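PDB 5U1T: separin from Saccharomyces cerevisiae, which cleaves the MCD1/SCC1 subunit of cohesin at the onset of anaphase, so that chromosomes can segregate, and is held inactive by securin during most of the cell cycle. Local coordinates for residues Tyr354-Ile359 with Leu398-Val403; Ser409-Thr414 with Glu439-Ser444; Lys324-Leu329 with Ser372-Val377; Gln347-Val352 with Pro388-Asn393. One frame throughout, in Å; residues are numbered along the deposited sequence.

Overall arrangement
Six consecutive helices, 319-336, 342-357, 365-384, 388-404, 408-425 and 431-444, carry all four contacts and illustrate how an alpha-solenoid is built. Contacts 1, 3 and 4 each join a helix to the next but one; contact 2 joins direct neighbours. Contacts 1 and 4 lie on the same two helices, 342-357 and 388-404, with centres about 13 Å apart. The segments of contact 3 alternate along the chain with those of both, whereas contact 2 opens after the others have closed. Contacts 2 and 3, about 21 Å apart between centres, still touch through Phe410 and Ser372. The array is therefore continuous, far from the probable catalytic cysteine, and borders a second protein chain at contacts 1, 2 and 4.

Contact 1. Residues Tyr354-Ile359 with Leu398-Val403; sequences YINSNI and LFNASV
Asn400 faces both Asn356 and Ile359, and its side chain can be followed outward as a sequence of apolar and then polar encounters. At the root, CB rests against the CD1 methyl of Ile359, 3.6 Å away, the two side chains crossing at about a right angle. Beyond CB, the amide carbon CG lies beside the backbone N (chi1 -67°), which swings the amide toward the helix of Asn356. At the tip the two functions part company. ND2 of Asn400 donates to OD1 of Asn356 over 3.1 Å, with an N-H...O angle of 154°. The acceptor lies near the plane of the Asn400 amide, but the donor is tilted from the Asn356 carbonyl plane; the two amides are turned only 18° from each other. OD1 of Asn400 accepts a hydrogen bond from the backbone of another protein's chain, so a single buried amide serves both its own fold and the subunit interface.

The helices involved, 342-357 and 388-404, are separated in sequence by helix 365-384, and pairing of a helix with the next but one is characteristic of an alpha-solenoid. Helix 365-384 also reaches this layer: its Leu371, Leu374 and Leu378 pack on Ile355.

Ile359 comes after Asn358, where the chain has left helical geometry, and yet points at helix 388-404. Its two branches divide the work. While CD1 takes Asn400, CG2 of Ile359 sits 3.9 Å from Ala401 CA and 4.2 Å from Ala401 CB, so that the small alanine lets the backbones come near, with the CA atoms of Ile359 and Ala401 6.3 Å apart.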
loop_
_atom_site.group_PDB
_atom_site.type_symbol
_atom_site.label_atom_id
_atom_site.label_comp_id
_atom_site.label_asym_id
_atom_site.label_seq_id
_atom_site.Cartn_x
_atom_site.Cartn_y
_atom_site.Cartn_z
ATOM N N TYR A 354 -59.488 11.285 -7.319
ATOM C CA TYR A 354 -60.618 10.666 -6.630
ATOM C C TYR A 354 -60.391 9.186 -6.354
ATOM O O TYR A 354 -60.593 8.711 -5.233
ATOM C CB TYR A 354 -61.902 10.831 -7.440
ATOM C CG TYR A 354 -63.070 10.061 -6.871
ATOM C CD1 TYR A 354 -63.600 10.386 -5.628
ATOM C CD2 TYR A 354 -63.650 9.013 -7.576
ATOM C CE1 TYR A 354 -64.675 9.688 -5.100
ATOM C CE2 TYR A 354 -64.726 8.304 -7.058
ATOM C CZ TYR A 354 -65.234 8.648 -5.817
ATOM O OH TYR A 354 -66.303 7.957 -5.286
ATOM N N ILE A 355 -59.986 8.463 -7.391
ATOM C CA ILE A 355 -59.744 7.039 -7.279
ATOM C C ILE A 355 -58.676 6.759 -6.243
ATOM O O ILE A 355 -58.867 5.960 -5.328
ATOM C CB ILE A 355 -59.291 6.445 -8.600
ATOM C CG1 ILE A 355 -60.332 6.665 -9.687
ATOM C CG2 ILE A 355 -59.046 4.989 -8.440
ATOM C CD1 ILE A 355 -59.756 6.391 -11.055
ATOM N N ASN A 356 -57.545 7.429 -6.399
ATOM C CA ASN A 356 -56.414 7.224 -5.507
ATOM C C ASN A 356 -56.783 7.422 -4.035
ATOM O O ASN A 356 -56.366 6.659 -3.157
ATOM C CB ASN A 356 -55.279 8.168 -5.886
ATOM C CG ASN A 356 -54.001 7.842 -5.157
ATOM O OD1 ASN A 356 -53.758 6.688 -4.809
ATOM N ND2 ASN A 356 -53.178 8.854 -4.910
ATOM N N SER A 357 -57.594 8.442 -3.781
ATOM C CA SER A 357 -57.951 8.819 -2.422
ATOM C C SER A 357 -58.861 7.801 -1.757
ATOM O O SER A 357 -58.921 7.721 -0.531
ATOM C CB SER A 357 -58.628 10.186 -2.425
ATOM O OG SER A 357 -57.875 11.107 -3.192
ATOM N N ASN A 358 -59.572 7.027 -2.567
ATOM C CA ASN A 358 -60.536 6.086 -2.030
ATOM C C ASN A 358 -60.180 4.634 -2.284
ATOM O O ASN A 358 -61.060 3.782 -2.351
ATOM C CB ASN A 358 -61.918 6.371 -2.604
ATOM C CG ASN A 358 -62.600 7.539 -1.927
ATOM O OD1 ASN A 358 -63.311 8.317 -2.564
ATOM N ND2 ASN A 358 -62.386 7.668 -0.623
ATOM N N ILE A 359 -58.895 4.342 -2.424
ATOM C CA ILE A 359 -58.490 2.958 -2.618
ATOM C C ILE A 359 -58.808 2.132 -1.377
ATOM O O ILE A 359 -59.386 1.045 -1.471
ATOM C CB ILE A 359 -57.006 2.842 -2.933
ATOM C CG1 ILE A 359 -56.674 3.641 -4.191
ATOM C CG2 ILE A 359 -56.631 1.390 -3.119
ATOM C CD1 ILE A 359 -55.202 3.704 -4.487
ATOM N N LEU A 398 -52.330 2.174 -9.620
ATOM C CA LEU A 398 -52.273 0.720 -9.693
ATOM C C LEU A 398 -51.345 0.167 -8.620
ATOM O O LEU A 398 -51.690 -0.803 -7.938
ATOM C CB LEU A 398 -51.814 0.257 -11.081
ATOM C CG LEU A 398 -52.860 0.238 -12.200
ATOM C CD1 LEU A 398 -52.188 -0.004 -13.527
ATOM C CD2 LEU A 398 -53.892 -0.831 -11.918
ATOM N N PHE A 399 -50.178 0.787 -8.457
ATOM C CA PHE A 399 -49.224 0.311 -7.469
ATOM C C PHE A 399 -49.780 0.387 -6.057
ATOM O O PHE A 399 -49.557 -0.504 -5.237
ATOM C CB PHE A 399 -47.925 1.100 -7.522
ATOM C CG PHE A 399 -47.036 0.832 -6.352
ATOM C CD1 PHE A 399 -46.316 -0.352 -6.276
ATOM C CD2 PHE A 399 -46.947 1.735 -5.306
ATOM C CE1 PHE A 399 -45.499 -0.623 -5.182
ATOM C CE2 PHE A 399 -46.137 1.472 -4.215
ATOM C CZ PHE A 399 -45.415 0.288 -4.152
ATOM N N ASN A 400 -50.492 1.471 -5.779
ATOM C CA ASN A 400 -51.059 1.692 -4.458
ATOM C C ASN A 400 -52.159 0.698 -4.127
ATOM O O ASN A 400 -52.274 0.244 -2.989
ATOM C CB ASN A 400 -51.605 3.112 -4.343
ATOM C CG ASN A 400 -50.517 4.165 -4.395
ATOM O OD1 ASN A 400 -49.338 3.894 -4.129
ATOM N ND2 ASN A 400 -50.913 5.385 -4.734
ATOM N N ALA A 401 -52.975 0.373 -5.121
ATOM C CA ALA A 401 -53.936 -0.701 -4.962
ATOM C C ALA A 401 -53.186 -1.999 -4.656
ATOM O O ALA A 401 -53.575 -2.736 -3.750
ATOM C CB ALA A 401 -54.802 -0.845 -6.207
ATOM N N SER A 402 -52.100 -2.263 -5.385
ATOM C CA SER A 402 -51.341 -3.489 -5.166
ATOM C C SER A 402 -50.880 -3.581 -3.720
ATOM O O SER A 402 -50.818 -4.673 -3.170
ATOM C CB SER A 402 -50.140 -3.595 -6.118
ATOM O OG SER A 402 -49.086 -2.724 -5.768
ATOM N N VAL A 403 -50.601 -2.442 -3.087
ATOM C CA VAL A 403 -50.192 -2.450 -1.683
ATOM C C VAL A 403 -51.388 -2.571 -0.736
ATOM O O VAL A 403 -51.410 -3.429 0.148
ATOM C CB VAL A 403 -49.399 -1.190 -1.319
ATOM C CG1 VAL A 403 -48.782 -1.343 0.064
ATOM C CG2 VAL A 403 -48.317 -0.940 -2.339
#

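Contact 2. Residues Ser409-Thr414 with Glu439-Ser444; sequences SFLLKT and EKFISS
The ring of Phe441 receives the CG2 methyl of Thr414 over one face, a CH-pi contact in which the methyl stands 4.0 Å from the ring centroid and 27° off the normal. CE1 and CZ are the ring atoms it approaches most nearly. Leu411 CD1 reaches the same residue obliquely, meeting Phe441 CB at 3.8 Å, and Phe438 makes an edge-to-face pair with the ring from within its own helix. The methyl of Thr414 is presented because the hydroxyl turns back: with OG1 of Thr414 beside the backbone N (chi1 -62°), it donates to Phe410 O at 2.8 Å. That carbonyl also takes the Thr414 N-H, from the opposite face of its plane.

Nearer the end of helix 431-444, Leu411 spreads its two methyls over Phe441 and Ser444, CD2 lying 3.7 Å from Phe441 O. The segments run antiparallel at 166°, their axes 10.8 Å apart, as in a helical hairpin of an alpha-solenoid. Helix 388-404 adjoins both members through Leu398 on Thr414 and Phe399 on Ser444.

No hydrogen bond crosses between the segments, so cohesion rests on dispersion and buried apolar surface, with the threonine hydroxyl satisfied inside its own helix.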
loop_
_atom_site.group_PDB
_atom_site.type_symbol
_atom_site.label_atom_id
_atom_site.label_comp_id
_atom_site.label_asym_id
_atom_site.label_seq_id
_atom_site.Cartn_x
_atom_site.Cartn_y
_atom_site.Cartn_z
ATOM N N SER A 409 -51.701 -9.405 -8.327
ATOM C CA SER A 409 -52.292 -9.133 -9.629
ATOM C C SER A 409 -52.148 -7.673 -10.011
ATOM O O SER A 409 -51.710 -7.357 -11.118
ATOM C CB SER A 409 -53.760 -9.534 -9.655
ATOM O OG SER A 409 -53.879 -10.935 -9.531
ATOM N N PHE A 410 -52.501 -6.777 -9.098
ATOM C CA PHE A 410 -52.294 -5.354 -9.348
ATOM C C PHE A 410 -50.824 -5.000 -9.575
ATOM O O PHE A 410 -50.511 -4.151 -10.407
ATOM C CB PHE A 410 -52.859 -4.525 -8.201
ATOM C CG PHE A 410 -54.304 -4.222 -8.350
ATOM C CD1 PHE A 410 -54.717 -3.109 -9.070
ATOM C CD2 PHE A 410 -55.262 -5.060 -7.797
ATOM C CE1 PHE A 410 -56.072 -2.825 -9.221
ATOM C CE2 PHE A 410 -56.624 -4.785 -7.942
ATOM C CZ PHE A 410 -57.030 -3.667 -8.658
ATOM N N LEU A 411 -49.924 -5.655 -8.848
ATOM C CA LEU A 411 -48.506 -5.335 -8.958
ATOM C C LEU A 411 -47.994 -5.788 -10.310
ATOM O O LEU A 411 -47.253 -5.060 -10.970
ATOM C CB LEU A 411 -47.693 -5.981 -7.832
ATOM C CG LEU A 411 -46.210 -5.616 -7.825
ATOM C CD1 LEU A 411 -46.063 -4.116 -7.666
ATOM C CD2 LEU A 411 -45.461 -6.353 -6.727
ATOM N N LEU A 412 -48.389 -6.988 -10.728
ATOM C CA LEU A 412 -48.044 -7.447 -12.067
ATOM C C LEU A 412 -48.619 -6.472 -13.087
ATOM O O LEU A 412 -47.954 -6.121 -14.062
ATOM C CB LEU A 412 -48.550 -8.864 -12.321
ATOM C CG LEU A 412 -47.674 -9.993 -11.775
ATOM C CD1 LEU A 412 -48.410 -11.319 -11.826
ATOM C CD2 LEU A 412 -46.375 -10.075 -12.542
ATOM N N LYS A 413 -49.830 -5.990 -12.845
ATOM C CA LYS A 413 -50.417 -5.036 -13.774
ATOM C C LYS A 413 -49.634 -3.719 -13.758
ATOM O O LYS A 413 -49.451 -3.071 -14.785
ATOM C CB LYS A 413 -51.896 -4.797 -13.455
ATOM C CG LYS A 413 -52.719 -4.452 -14.690
ATOM C CD LYS A 413 -54.083 -3.899 -14.346
ATOM C CE LYS A 413 -54.909 -3.587 -15.618
ATOM N NZ LYS A 413 -54.164 -2.670 -16.555
ATOM N N THR A 414 -49.155 -3.344 -12.584
ATOM C CA THR A 414 -48.350 -2.142 -12.429
ATOM C C THR A 414 -47.020 -2.227 -13.190
ATOM O O THR A 414 -46.711 -1.352 -14.001
ATOM C CB THR A 414 -48.074 -1.873 -10.940
ATOM O OG1 THR A 414 -49.322 -1.653 -10.264
ATOM C CG2 THR A 414 -47.140 -0.660 -10.757
ATOM N N GLU A 439 -37.393 -1.231 -8.244
ATOM C CA GLU A 439 -36.916 -1.453 -6.892
ATOM C C GLU A 439 -38.087 -1.377 -5.904
ATOM O O GLU A 439 -38.233 -2.247 -5.053
ATOM C CB GLU A 439 -35.837 -0.445 -6.521
ATOM C CG GLU A 439 -35.271 -0.669 -5.143
ATOM C CD GLU A 439 -33.919 -0.004 -4.960
ATOM O OE1 GLU A 439 -33.716 1.085 -5.541
ATOM O OE2 GLU A 439 -33.056 -0.569 -4.245
ATOM N N LYS A 440 -38.938 -0.364 -6.028
ATOM C CA LYS A 440 -40.010 -0.199 -5.051
ATOM C C LYS A 440 -41.089 -1.276 -5.224
ATOM O O LYS A 440 -41.593 -1.789 -4.223
ATOM C CB LYS A 440 -40.614 1.213 -5.131
ATOM C CG LYS A 440 -39.556 2.331 -5.079
ATOM C CD LYS A 440 -39.892 3.505 -4.122
ATOM C CE LYS A 440 -38.601 4.127 -3.534
ATOM N NZ LYS A 440 -38.846 5.209 -2.485
ATOM N N PHE A 441 -41.432 -1.621 -6.474
ATOM C CA PHE A 441 -42.335 -2.753 -6.760
ATOM C C PHE A 441 -41.828 -4.028 -6.089
ATOM O O PHE A 441 -42.529 -4.624 -5.271
ATOM C CB PHE A 441 -42.476 -3.030 -8.272
ATOM C CG PHE A 441 -42.903 -1.840 -9.088
ATOM C CD1 PHE A 441 -43.575 -0.773 -8.512
ATOM C CD2 PHE A 441 -42.630 -1.798 -10.445
ATOM C CE1 PHE A 441 -43.950 0.310 -9.272
ATOM C CE2 PHE A 441 -43.007 -0.712 -11.207
ATOM C CZ PHE A 441 -43.662 0.342 -10.618
ATOM N N ILE A 442 -40.603 -4.428 -6.447
ATOM C CA ILE A 442 -40.020 -5.673 -5.964
ATOM C C ILE A 442 -40.094 -5.725 -4.454
ATOM O O ILE A 442 -40.544 -6.711 -3.881
ATOM C CB ILE A 442 -38.572 -5.845 -6.431
ATOM C CG1 ILE A 442 -38.549 -6.025 -7.945
ATOM C CG2 ILE A 442 -37.949 -7.062 -5.772
ATOM C CD1 ILE A 442 -37.179 -5.985 -8.545
ATOM N N SER A 443 -39.706 -4.631 -3.819
ATOM C CA SER A 443 -39.828 -4.499 -2.383
ATOM C C SER A 443 -41.250 -4.741 -1.885
ATOM O O SER A 443 -41.437 -5.274 -0.799
ATOM C CB SER A 443 -39.363 -3.116 -1.956
ATOM O OG SER A 443 -37.995 -2.941 -2.286
ATOM N N SER A 444 -42.251 -4.363 -2.679
ATOM C CA SER A 444 -43.636 -4.442 -2.231
ATOM C C SER A 444 -44.246 -5.832 -2.460
ATOM O O SER A 444 -45.265 -6.174 -1.851
ATOM C CB SER A 444 -44.474 -3.365 -2.925
ATOM O OG SER A 444 -44.444 -3.508 -4.336
#

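Contact 3. Residues Lys324-Leu329 with Ser372-Val377; sequences KCLVCL and SELLGV
Val327 and Leu374 form the close-packed half of this contact, sliding past each other in opposite directions with CG2 of the valine 3.6 Å from CB of the leucine. Their CA atoms are 5.1 Å apart. Leu374 extends beyond this pairing: its CD2 meets Leu326 CB at 3.6 Å and Leu326 CD2 at 3.8 Å, while CD1 lies over the backbone between Leu326 O and Val327 N. With CG opposite the backbone N (chi1 178°), the leucine carries both methyls to the neighbouring helix. Helix 342-357 covers this side, placing Thr351 and Tyr354 on Leu326 and Ile355 on Leu374.

The pair of segments is nearly parallel, crossing at 23° with axes 9.3 Å apart. Such an alignment of helices 319-336 and 365-384, with helix 342-357 between them in sequence, is the repeating geometry of an alpha-solenoid, where each helix runs alongside the next but one.

The other side is polar and nearer solvent. Glu373, partly exposed, stretches out at about a right angle to Val327, and its CD comes 3.8 Å from Val327 CG1, so the carboxylate end passes beside a methyl. Were Val327 cut back to an alanine, Leu374 CB and the stem of Glu373 would probably lose the methyls that face them, and a gap would be likely to open between the helices. Lys324 NZ stands 5.6 Å from Glu373 OE2, a separation at which the opposite charges may attract without touching.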
loop_
_atom_site.group_PDB
_atom_site.type_symbol
_atom_site.label_atom_id
_atom_site.label_comp_id
_atom_site.label_asym_id
_atom_site.label_seq_id
_atom_site.Cartn_x
_atom_site.Cartn_y
_atom_site.Cartn_z
ATOM N N LYS A 324 -68.318 2.638 -11.384
ATOM C CA LYS A 324 -69.034 2.044 -12.512
ATOM C C LYS A 324 -69.452 3.089 -13.545
ATOM O O LYS A 324 -69.316 2.878 -14.752
ATOM C CB LYS A 324 -70.262 1.285 -12.015
ATOM C CG LYS A 324 -71.149 0.788 -13.130
ATOM C CD LYS A 324 -70.372 -0.104 -14.072
ATOM C CE LYS A 324 -71.204 -0.474 -15.280
ATOM N NZ LYS A 324 -70.601 -1.628 -15.987
ATOM N N CYS A 325 -69.969 4.211 -13.062
ATOM C CA CYS A 325 -70.294 5.328 -13.931
ATOM C C CYS A 325 -69.033 5.918 -14.552
ATOM O O CYS A 325 -68.995 6.204 -15.749
ATOM C CB CYS A 325 -71.052 6.393 -13.148
ATOM S SG CYS A 325 -72.591 5.777 -12.471
ATOM N N LEU A 326 -68.003 6.087 -13.729
ATOM C CA LEU A 326 -66.716 6.613 -14.181
ATOM C C LEU A 326 -66.151 5.835 -15.370
ATOM O O LEU A 326 -65.648 6.429 -16.328
ATOM C CB LEU A 326 -65.721 6.604 -13.026
ATOM C CG LEU A 326 -65.779 7.824 -12.114
ATOM C CD1 LEU A 326 -67.094 7.862 -11.377
ATOM C CD2 LEU A 326 -64.606 7.806 -11.141
ATOM N N VAL A 327 -66.248 4.509 -15.297
ATOM C CA VAL A 327 -65.846 3.642 -16.400
ATOM C C VAL A 327 -66.687 3.934 -17.636
ATOM O O VAL A 327 -66.168 4.024 -18.751
ATOM C CB VAL A 327 -65.993 2.155 -16.043
ATOM C CG1 VAL A 327 -65.643 1.300 -17.239
ATOM C CG2 VAL A 327 -65.134 1.792 -14.848
ATOM N N CYS A 328 -67.992 4.081 -17.421
ATOM C CA CYS A 328 -68.932 4.390 -18.495
ATOM C C CYS A 328 -68.578 5.688 -19.209
ATOM O O CYS A 328 -68.557 5.757 -20.439
ATOM C CB CYS A 328 -70.368 4.490 -17.950
ATOM S SG CYS A 328 -71.138 2.913 -17.459
ATOM N N LEU A 329 -68.305 6.721 -18.427
ATOM C CA LEU A 329 -68.019 8.032 -18.987
ATOM C C LEU A 329 -66.733 8.027 -19.803
ATOM O O LEU A 329 -66.711 8.519 -20.931
ATOM C CB LEU A 329 -67.964 9.071 -17.862
ATOM C CG LEU A 329 -67.618 10.538 -18.104
ATOM C CD1 LEU A 329 -68.649 11.196 -18.995
ATOM C CD2 LEU A 329 -67.495 11.267 -16.774
ATOM N N SER A 372 -59.745 -1.817 -11.425
ATOM C CA SER A 372 -58.728 -2.206 -12.390
ATOM C C SER A 372 -59.149 -1.809 -13.783
ATOM O O SER A 372 -58.337 -1.364 -14.590
ATOM C CB SER A 372 -58.460 -3.704 -12.355
ATOM O OG SER A 372 -57.609 -4.060 -13.437
ATOM N N GLU A 373 -60.430 -1.971 -14.056
ATOM C CA GLU A 373 -60.973 -1.635 -15.357
ATOM C C GLU A 373 -60.908 -0.127 -15.622
ATOM O O GLU A 373 -60.487 0.295 -16.699
ATOM C CB GLU A 373 -62.411 -2.144 -15.469
ATOM C CG GLU A 373 -63.130 -1.728 -16.736
ATOM C CD GLU A 373 -64.552 -2.262 -16.789
ATOM O OE1 GLU A 373 -64.914 -3.054 -15.890
ATOM O OE2 GLU A 373 -65.310 -1.891 -17.719
ATOM N N LEU A 374 -61.321 0.679 -14.646
ATOM C CA LEU A 374 -61.276 2.124 -14.805
ATOM C C LEU A 374 -59.823 2.587 -15.027
ATOM O O LEU A 374 -59.558 3.434 -15.882
ATOM C CB LEU A 374 -61.899 2.819 -13.593
ATOM C CG LEU A 374 -61.891 4.352 -13.593
ATOM C CD1 LEU A 374 -62.534 4.921 -14.844
ATOM C CD2 LEU A 374 -62.588 4.878 -12.357
ATOM N N LEU A 375 -58.885 2.012 -14.273
ATOM C CA LEU A 375 -57.474 2.330 -14.430
ATOM C C LEU A 375 -56.959 1.893 -15.789
ATOM O O LEU A 375 -56.078 2.528 -16.365
ATOM C CB LEU A 375 -56.660 1.680 -13.322
ATOM C CG LEU A 375 -56.827 2.424 -12.004
ATOM C CD1 LEU A 375 -56.026 1.777 -10.884
ATOM C CD2 LEU A 375 -56.420 3.866 -12.211
ATOM N N GLY A 376 -57.518 0.811 -16.309
ATOM C CA GLY A 376 -57.146 0.328 -17.624
ATOM C C GLY A 376 -57.595 1.229 -18.760
ATOM O O GLY A 376 -56.839 1.482 -19.693
ATOM N N VAL A 377 -58.829 1.714 -18.690
ATOM C CA VAL A 377 -59.364 2.523 -19.778
ATOM C C VAL A 377 -58.717 3.895 -19.745
ATOM O O VAL A 377 -58.526 4.523 -20.787
ATOM C CB VAL A 377 -60.909 2.635 -19.709
ATOM C CG1 VAL A 377 -61.362 2.913 -18.301
ATOM C CG2 VAL A 377 -61.434 3.698 -20.671
#

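Contact 4. Residues Gln347-Val352 with Pro388-Asn393; sequences QFDCTV and PKRLSN
Arg390 grips Asp349 side-on, joining two helices of the alpha-solenoid that are next but one in sequence, 342-357 and 388-404. Arg390 NE donates to Asp349 OD1 at 2.6 Å, on the syn lone pair of that oxygen, with an N-H...O angle of 155°. Arg390 NH2 reaches Asp349 OD2 at 3.3 Å, also from the syn side though out of the carboxylate plane. The two planes stand 27° apart, so the salt bridge is close to flat, and its two points of attachment oppose rotation of either group.

Just inside the ion pair lies the ring of Phe348. Arg390 CD approaches Phe348 CD1 at 3.8 Å, and the ring stands nearly upright to the guanidinium, 85° between planes. The bend at chi2 of the arginine carries its chain past the phenylalanine to the acid.

Further charges surround the pair. NH1 forms a salt bridge with Glu387, so the guanidinium lies between two acids; Arg346 makes a long, weak ion pair with Asp349 OD2 but also comes close to Arg390 NH2, where the like charges would probably offset part of the gain. With a lysine at Arg390, the two-point hold would probably be lost, leaving one oxygen of Asp349 without its mate and the carboxylate freer to turn. Apolar side chains of another protein's chain also pack on both Asp349 and Arg390, while Asn393 OD1 accepts from the backbone of that chain.

Phe348 is positioned in turn by Leu378 and Cys382 of helix 365-384. Within its own helix, Val352 CG1 lies 3.6 Å above one face of the Phe348 ring, offset toward the rim.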
loop_
_atom_site.group_PDB
_atom_site.type_symbol
_atom_site.label_atom_id
_atom_site.label_comp_id
_atom_site.label_asym_id
_atom_site.label_seq_id
_atom_site.Cartn_x
_atom_site.Cartn_y
_atom_site.Cartn_z
ATOM N N GLN A 347 -60.691 17.065 -15.802
ATOM C CA GLN A 347 -61.561 16.045 -15.234
ATOM C C GLN A 347 -60.754 14.779 -14.990
ATOM O O GLN A 347 -60.921 14.124 -13.958
ATOM C CB GLN A 347 -62.757 15.761 -16.147
ATOM C CG GLN A 347 -64.081 15.561 -15.395
ATOM C CD GLN A 347 -64.121 14.280 -14.563
ATOM O OE1 GLN A 347 -63.871 13.186 -15.071
ATOM N NE2 GLN A 347 -64.444 14.416 -13.279
ATOM N N PHE A 348 -59.872 14.453 -15.935
ATOM C CA PHE A 348 -59.013 13.282 -15.810
ATOM C C PHE A 348 -58.218 13.384 -14.531
ATOM O O PHE A 348 -58.382 12.566 -13.623
ATOM C CB PHE A 348 -58.070 13.156 -17.007
ATOM C CG PHE A 348 -57.118 11.980 -16.918
ATOM C CD1 PHE A 348 -55.887 12.107 -16.298
ATOM C CD2 PHE A 348 -57.448 10.757 -17.477
ATOM C CE1 PHE A 348 -55.012 11.033 -16.228
ATOM C CE2 PHE A 348 -56.570 9.687 -17.406
ATOM C CZ PHE A 348 -55.354 9.829 -16.782
ATOM N N ASP A 349 -57.362 14.403 -14.473
ATOM C CA ASP A 349 -56.544 14.679 -13.300
ATOM C C ASP A 349 -57.378 14.569 -12.033
ATOM O O ASP A 349 -56.956 13.974 -11.053
ATOM C CB ASP A 349 -55.910 16.062 -13.413
ATOM C CG ASP A 349 -54.829 16.113 -14.467
ATOM O OD1 ASP A 349 -54.718 15.138 -15.244
ATOM O OD2 ASP A 349 -54.096 17.124 -14.518
ATOM N N CYS A 350 -58.592 15.094 -12.082
ATOM C CA CYS A 350 -59.485 15.019 -10.941
ATOM C C CYS A 350 -59.997 13.600 -10.682
ATOM O O CYS A 350 -60.010 13.141 -9.540
ATOM C CB CYS A 350 -60.659 15.968 -11.143
ATOM S SG CYS A 350 -61.671 16.147 -9.683
ATOM N N THR A 351 -60.418 12.913 -11.741
ATOM C CA THR A 351 -60.968 11.566 -11.606
ATOM C C THR A 351 -59.930 10.627 -11.020
ATOM O O THR A 351 -60.274 9.712 -10.267
ATOM C CB THR A 351 -61.487 11.010 -12.964
ATOM O OG1 THR A 351 -62.769 11.580 -13.251
ATOM C CG2 THR A 351 -61.645 9.496 -12.931
ATOM N N VAL A 352 -58.659 10.876 -11.331
ATOM C CA VAL A 352 -57.589 10.004 -10.865
ATOM C C VAL A 352 -57.123 10.385 -9.466
ATOM O O VAL A 352 -56.443 9.605 -8.799
ATOM C CB VAL A 352 -56.369 10.010 -11.826
ATOM C CG1 VAL A 352 -56.826 9.937 -13.274
ATOM C CG2 VAL A 352 -55.489 11.224 -11.600
ATOM N N PRO A 388 -47.401 11.264 -20.891
ATOM C CA PRO A 388 -46.503 10.383 -20.150
ATOM C C PRO A 388 -46.538 10.690 -18.663
ATOM O O PRO A 388 -46.594 9.758 -17.860
ATOM C CB PRO A 388 -45.131 10.691 -20.752
ATOM C CG PRO A 388 -45.411 11.477 -21.999
ATOM C CD PRO A 388 -46.654 12.232 -21.701
ATOM N N LYS A 389 -46.499 11.971 -18.307
ATOM C CA LYS A 389 -46.682 12.378 -16.919
ATOM C C LYS A 389 -48.011 11.788 -16.438
ATOM O O LYS A 389 -48.075 11.148 -15.386
ATOM C CB LYS A 389 -46.678 13.910 -16.773
ATOM C CG LYS A 389 -45.504 14.513 -15.987
ATOM C CD LYS A 389 -45.712 16.028 -15.737
ATOM C CE LYS A 389 -44.504 16.708 -15.083
ATOM N NZ LYS A 389 -44.858 17.989 -14.365
ATOM N N ARG A 390 -49.063 11.969 -17.232
ATOM C CA ARG A 390 -50.390 11.511 -16.829
ATOM C C ARG A 390 -50.495 9.979 -16.737
ATOM O O ARG A 390 -51.152 9.457 -15.832
ATOM C CB ARG A 390 -51.460 12.072 -17.772
ATOM C CG ARG A 390 -51.611 13.578 -17.648
ATOM C CD ARG A 390 -53.048 14.049 -17.839
ATOM N NE ARG A 390 -53.223 15.427 -17.379
ATOM C CZ ARG A 390 -52.787 16.502 -18.034
ATOM N NH1 ARG A 390 -52.144 16.370 -19.188
ATOM N NH2 ARG A 390 -52.990 17.715 -17.536
ATOM N N LEU A 391 -49.845 9.253 -17.644
ATOM C CA LEU A 391 -49.817 7.792 -17.529
ATOM C C LEU A 391 -49.096 7.339 -16.267
ATOM O O LEU A 391 -49.496 6.369 -15.625
ATOM C CB LEU A 391 -49.149 7.139 -18.737
ATOM C CG LEU A 391 -49.230 5.609 -18.668
ATOM C CD1 LEU A 391 -50.683 5.162 -18.549
ATOM C CD2 LEU A 391 -48.591 4.975 -19.868
ATOM N N SER A 392 -48.026 8.040 -15.916
ATOM C CA SER A 392 -47.223 7.641 -14.772
ATOM C C SER A 392 -47.998 7.783 -13.465
ATOM O O SER A 392 -47.678 7.144 -12.467
ATOM C CB SER A 392 -45.944 8.451 -14.714
ATOM O OG SER A 392 -45.140 7.939 -13.680
ATOM N N ASN A 393 -49.026 8.618 -13.477
ATOM C CA ASN A 393 -49.921 8.707 -12.338
ATOM C C ASN A 393 -50.834 7.479 -12.229
ATOM O O ASN A 393 -51.201 7.065 -11.128
ATOM C CB ASN A 393 -50.755 9.988 -12.431
ATOM C CG ASN A 393 -50.058 11.193 -11.824
ATOM O OD1 ASN A 393 -48.963 11.087 -11.263
ATOM N ND2 ASN A 393 -50.695 12.348 -11.929
#